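Local coordinates for LipS lipolytic enzyme (Unidentified, PDB 4FBL), which probably hydrolyses ester bonds of lipids as a thermostable lipase of the alpha/beta hydrolase fold, at residues R85-G90 against S102-D107; E95-T100 against P196-K201. One frame throughout, in Å; residues are numbered along the deposited sequence.

Interaction 1: R85-G90 against S102-D107; sequences RLTGHG and SDWTAD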
loop_
_atom_site.group_PDB
_atom_site.type_symbol
_atom_site.label_atom_id
_atom_site.label_comp_id
_atom_site.label_asym_id
_atom_site.label_seq_id
_atom_site.Cartn_x
_atom_site.Cartn_y
_atom_site.Cartn_z
ATOM N N ARG C 85 21.476 7.120 -4.458
ATOM C CA ARG C 85 20.649 8.308 -4.364
ATOM C C ARG C 85 19.314 7.860 -5.027
ATOM O O ARG C 85 19.275 7.589 -6.230
ATOM C CB ARG C 85 21.262 9.493 -5.147
ATOM C CG ARG C 85 20.439 10.790 -4.942
ATOM C CD ARG C 85 21.100 11.997 -5.748
ATOM N NE ARG C 85 21.313 11.621 -7.147
ATOM C CZ ARG C 85 20.381 11.623 -8.088
ATOM N NH1 ARG C 85 19.092 11.893 -7.824
ATOM N NH2 ARG C 85 20.754 11.330 -9.296
ATOM N N LEU C 86 18.227 7.790 -4.250
ATOM C CA LEU C 86 16.953 7.339 -4.923
ATOM C C LEU C 86 16.490 8.318 -6.002
ATOM O O LEU C 86 16.764 9.514 -5.924
ATOM C CB LEU C 86 15.844 7.117 -3.922
ATOM C CG LEU C 86 16.231 6.061 -2.899
ATOM C CD1 LEU C 86 15.131 5.879 -1.779
ATOM C CD2 LEU C 86 16.651 4.694 -3.564
ATOM N N THR C 87 15.816 7.808 -7.030
ATOM C CA THR C 87 15.232 8.627 -8.081
ATOM C C THR C 87 14.437 9.819 -7.518
ATOM O O THR C 87 13.623 9.658 -6.590
ATOM C CB THR C 87 14.272 7.730 -8.939
ATOM O OG1 THR C 87 15.021 6.552 -9.350
ATOM C CG2 THR C 87 13.677 8.543 -10.211
ATOM N N GLY C 88 14.640 11.014 -8.086
ATOM C CA GLY C 88 13.891 12.153 -7.617
ATOM C C GLY C 88 14.338 12.765 -6.325
ATOM O O GLY C 88 13.738 13.783 -5.887
ATOM N N HIS C 89 15.363 12.156 -5.663
ATOM C CA HIS C 89 15.879 12.677 -4.368
ATOM C C HIS C 89 17.240 13.425 -4.513
ATOM O O HIS C 89 18.064 13.126 -5.464
ATOM C CB HIS C 89 16.005 11.588 -3.284
ATOM C CG HIS C 89 14.714 10.954 -2.942
ATOM N ND1 HIS C 89 14.114 11.095 -1.711
ATOM C CD2 HIS C 89 13.845 10.263 -3.709
ATOM C CE1 HIS C 89 12.953 10.467 -1.714
ATOM N NE2 HIS C 89 12.784 9.933 -2.895
ATOM N N GLY C 90 17.460 14.368 -3.587
ATOM C CA GLY C 90 18.654 15.273 -3.624
ATOM C C GLY C 90 18.799 16.056 -4.943
ATOM O O GLY C 90 19.938 16.374 -5.353
ATOM N N SER C 102 7.933 2.018 -8.335
ATOM C CA SER C 102 8.668 1.252 -9.334
ATOM C C SER C 102 10.098 1.784 -9.512
ATOM O O SER C 102 11.049 0.988 -9.649
ATOM C CB SER C 102 7.937 1.183 -10.712
ATOM O OG SER C 102 6.648 0.604 -10.430
ATOM N N ASP C 103 10.259 3.089 -9.607
ATOM C CA ASP C 103 11.588 3.695 -9.651
ATOM C C ASP C 103 12.416 3.240 -8.440
ATOM O O ASP C 103 13.538 2.854 -8.615
ATOM C CB ASP C 103 11.509 5.237 -9.596
ATOM C CG ASP C 103 10.804 5.859 -10.864
ATOM O OD1 ASP C 103 10.823 5.262 -11.929
ATOM O OD2 ASP C 103 10.219 6.937 -10.801
ATOM N N TRP C 104 11.903 3.340 -7.224
ATOM C CA TRP C 104 12.746 3.134 -6.063
ATOM C C TRP C 104 13.134 1.686 -5.854
ATOM O O TRP C 104 14.223 1.391 -5.365
ATOM C CB TRP C 104 12.149 3.718 -4.756
ATOM C CG TRP C 104 11.871 5.220 -4.941
ATOM C CD1 TRP C 104 12.566 6.089 -5.738
ATOM C CD2 TRP C 104 10.748 5.971 -4.421
ATOM N NE1 TRP C 104 11.996 7.352 -5.726
ATOM C CE2 TRP C 104 10.867 7.308 -4.935
ATOM C CE3 TRP C 104 9.637 5.623 -3.623
ATOM C CZ2 TRP C 104 9.945 8.317 -4.647
ATOM C CZ3 TRP C 104 8.673 6.654 -3.311
ATOM C CH2 TRP C 104 8.877 7.989 -3.795
ATOM N N THR C 105 12.238 0.779 -6.173
ATOM C CA THR C 105 12.593 -0.635 -6.052
ATOM C C THR C 105 13.605 -0.984 -7.174
ATOM O O THR C 105 14.516 -1.826 -6.981
ATOM C CB THR C 105 11.348 -1.564 -6.118
ATOM O OG1 THR C 105 10.453 -1.179 -7.192
ATOM C CG2 THR C 105 10.617 -1.563 -4.794
ATOM N N ALA C 106 13.438 -0.388 -8.360
ATOM C CA ALA C 106 14.439 -0.578 -9.414
ATOM C C ALA C 106 15.798 0.015 -9.001
ATOM O O ALA C 106 16.870 -0.544 -9.398
ATOM C CB ALA C 106 13.982 -0.005 -10.823
ATOM N N ASP C 107 15.804 1.093 -8.195
ATOM C CA ASP C 107 17.089 1.612 -7.740
ATOM C C ASP C 107 17.788 0.593 -6.827
ATOM O O ASP C 107 19.022 0.430 -6.905
ATOM C CB ASP C 107 16.989 2.927 -6.973
ATOM C CG ASP C 107 16.481 4.098 -7.849
ATOM O OD1 ASP C 107 16.895 4.223 -9.001
ATOM O OD2 ASP C 107 15.631 4.851 -7.377
#

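Interaction 2: E95-T100 against P196-K201; sequences EMAAST and PVPAIK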
loop_
_atom_site.group_PDB
_atom_site.type_symbol
_atom_site.label_atom_id
_atom_site.label_comp_id
_atom_site.label_asym_id
_atom_site.label_seq_id
_atom_site.Cartn_x
_atom_site.Cartn_y
_atom_site.Cartn_z
ATOM N N GLU C 95 11.083 17.002 -9.184
ATOM C CA GLU C 95 11.485 15.702 -9.716
ATOM C C GLU C 95 10.986 14.486 -8.831
ATOM O O GLU C 95 10.524 13.428 -9.348
ATOM C CB GLU C 95 12.981 15.685 -9.975
ATOM C CG GLU C 95 13.340 14.343 -10.608
ATOM C CD GLU C 95 14.836 14.081 -10.862
ATOM O OE1 GLU C 95 15.131 13.983 -12.091
ATOM O OE2 GLU C 95 15.665 13.911 -9.886
ATOM N N MET C 96 11.033 14.645 -7.523
ATOM C CA MET C 96 10.448 13.647 -6.628
ATOM C C MET C 96 8.880 13.391 -6.837
ATOM O O MET C 96 8.368 12.246 -6.704
ATOM C CB MET C 96 10.744 14.023 -5.175
ATOM C CG MET C 96 10.335 12.891 -4.196
ATOM S SD MET C 96 10.491 13.268 -2.469
ATOM C CE MET C 96 9.634 11.858 -1.812
ATOM N N ALA C 97 8.148 14.470 -7.185
ATOM C CA ALA C 97 6.690 14.405 -7.464
ATOM C C ALA C 97 6.441 13.487 -8.624
ATOM O O ALA C 97 5.369 12.882 -8.703
ATOM C CB ALA C 97 6.109 15.879 -7.786
ATOM N N ALA C 98 7.391 13.420 -9.568
ATOM C CA ALA C 98 7.261 12.552 -10.748
ATOM C C ALA C 98 7.855 11.103 -10.571
ATOM O O ALA C 98 7.855 10.316 -11.507
ATOM C CB ALA C 98 7.876 13.249 -12.033
ATOM N N SER C 99 8.289 10.747 -9.358
ATOM C CA SER C 99 9.026 9.505 -9.101
ATOM C C SER C 99 8.105 8.540 -8.392
ATOM O O SER C 99 7.199 8.956 -7.657
ATOM C CB SER C 99 10.231 9.822 -8.190
ATOM O OG SER C 99 11.138 10.709 -8.848
ATOM N N THR C 100 8.305 7.254 -8.643
ATOM C CA THR C 100 7.405 6.281 -8.111
ATOM C C THR C 100 8.092 5.140 -7.274
ATOM O O THR C 100 9.345 4.952 -7.320
ATOM C CB THR C 100 6.666 5.637 -9.292
ATOM O OG1 THR C 100 7.588 4.844 -10.023
ATOM C CG2 THR C 100 6.063 6.660 -10.316
ATOM N N PRO C 196 6.433 16.577 -1.346
ATOM C CA PRO C 196 5.666 16.619 -2.592
ATOM C C PRO C 196 4.514 15.566 -2.523
ATOM O O PRO C 196 4.726 14.332 -2.460
ATOM C CB PRO C 196 6.653 16.155 -3.669
ATOM C CG PRO C 196 7.910 15.921 -2.967
ATOM C CD PRO C 196 7.699 15.835 -1.518
ATOM N N VAL C 197 3.305 16.094 -2.462
ATOM C CA VAL C 197 2.065 15.285 -2.302
ATOM C C VAL C 197 1.911 14.075 -3.235
ATOM O O VAL C 197 1.618 12.971 -2.748
ATOM C CB VAL C 197 0.849 16.240 -2.293
ATOM C CG1 VAL C 197 -0.511 15.447 -2.393
ATOM C CG2 VAL C 197 0.870 16.953 -1.025
ATOM N N PRO C 198 2.177 14.242 -4.534
ATOM C CA PRO C 198 1.949 13.048 -5.350
ATOM C C PRO C 198 2.838 11.838 -5.011
ATOM O O PRO C 198 2.540 10.777 -5.535
ATOM C CB PRO C 198 2.284 13.499 -6.773
ATOM C CG PRO C 198 2.028 14.999 -6.723
ATOM C CD PRO C 198 2.525 15.396 -5.374
ATOM N N ALA C 199 3.938 12.035 -4.257
ATOM C CA ALA C 199 4.920 10.952 -4.088
ATOM C C ALA C 199 4.385 10.182 -2.922
ATOM O O ALA C 199 4.810 9.089 -2.717
ATOM C CB ALA C 199 6.366 11.473 -3.819
ATOM N N ILE C 200 3.471 10.763 -2.119
ATOM C CA ILE C 200 2.976 10.062 -0.874
ATOM C C ILE C 200 2.363 8.625 -1.068
ATOM O O ILE C 200 2.575 7.703 -0.234
ATOM C CB ILE C 200 1.936 10.945 -0.076
ATOM C CG1 ILE C 200 2.643 12.286 0.419
ATOM C CG2 ILE C 200 1.211 10.114 0.994
ATOM C CD1 ILE C 200 1.718 13.318 1.160
ATOM N N LYS C 201 1.656 8.448 -2.170
ATOM C CA LYS C 201 1.016 7.139 -2.438
ATOM C C LYS C 201 2.108 5.981 -2.516
ATOM O O LYS C 201 1.935 4.884 -1.947
ATOM C CB LYS C 201 0.143 7.230 -3.698
ATOM C CG LYS C 201 0.877 7.313 -4.991
ATOM C CD LYS C 201 -0.009 7.450 -6.253
ATOM C CE LYS C 201 -0.747 8.803 -6.303
ATOM N NZ LYS C 201 0.132 9.975 -6.708
#

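Interaction 1: R85-G90 against S102-D107
Asp107 and Thr87 show how one carboxylate oxygen can fasten a loop to a helix. OD2 of Asp107 accepts two bonds from the same residue. The hydroxyl OG1 of Thr87 reaches OD2 of Asp107 at 2.7 Å on its syn lone pair, and the backbone N of Thr87 arrives from above the carboxylate plane, 3.0 Å from Asp107 OD2 and nearly straight at 173°. With OG1 of Thr87 anti to its own carbonyl carbon (chi1 -52°), hydroxyl and amide lie beside each other and can grip the same oxygen. Replacing Asp107 by an alanine removes this acceptor and would probably leave the Thr87 amide and hydroxyl without their shared partner, with Trp104 still holding the loop.

One helical turn earlier, Trp104 NE1 donates to Thr87 O at 3.0 Å, the oxygen lying near the indole plane. CB of Leu86 packs obliquely on the same ring, 3.9 Å from Trp104 CD1. His89 turns an edge to the indole in an offset edge-to-face pair, planes at 74°, with its NE2 3.7 Å from Trp104 CZ2.

A type II turn from Leu86 to His89 presents these groups, closed by His89 N on Leu86 O. It sits close to the ligand site of this alpha/beta hydrolase, the His89 side chain about 7 Å from the bound spermidine, and His89 ND1 bonds Gly62 O of that pocket. The loop follows strand 80-83 and lies against the first turns of helix 101-118, while Met129 of helix 129-140 touches both Leu86 and Trp104.

Interaction 2: E95-T100 against P196-K201
A buried apolar contact in this alpha/beta hydrolase fold joins residues 95-97 of helix 93-97 to the segment 196-199, which leads from strand 194-196 into helix 200-213. The latter segment falls in the insertion between core strands 147-151 and 221-226, probably the cap or lid region. The backbones come close, with CA of Ala97 and CA of Ala199 5.1 Å apart, a spacing that the small side chains at both positions permit.

Met96 makes the deeper half of the contact. Its CG stands anti to the backbone N (chi1 -171°) and the chain runs on extended, which carries the thioether across the ring of Pro196 at about a right angle. SD of Met96 lies 3.7 Å from Pro196 CG, and the terminal methyl CE continues to Ala199 CB at 3.9 Å. The same side chain also touches Phe60 and His89, and it lies about 8 Å from the bound spermidine, so the contact belongs to the surroundings of the ligand pocket.

Ala97 forms the shallower half. Its methyl touches both prolines, with Ala97 CB 4.2 Å from Pro196 CB and slightly farther from Pro198 CG.

Each segment is also braced internally. Ser99 OG donates to Glu95 O at 2.8 Å, and Ser99 N bonds Met96 O, holding the chain as it turns out of the helix. Within 196-201, Ala199 N bonds Pro196 O, and Lys201 curls back so that NZ meets a lone pair of Pro198 O in the carbonyl plane. The carbonyls of Met96 and Ala97 complete the fit: Met96 O touches the methyl CB of Ala199 at 3.6 Å, and Ala97 O lies 3.7 Å from Pro198 CB.

In the fold
From the N terminus the chain first lays down strands 45-47 and 52-57, then helix 68-76; after strand 80-83 it enters 85-90, forms helix 93-97 and turns through 98-100 into helix 101-118, where interaction 1 closes a short loop. Interaction 2 starts inside that loop but closes far later, at 196-201, after the chain has passed through further strands and helices. The two contacts therefore cross rather than nest. They also touch: Gly88 O packs on Met96 CB, and Gly88 CA lies against Ser99 OG. Interaction 1 ties the loop after strand 80-83 to helix 101-118; interaction 2 ties helix 93-97 to the segment leading into helix 200-213.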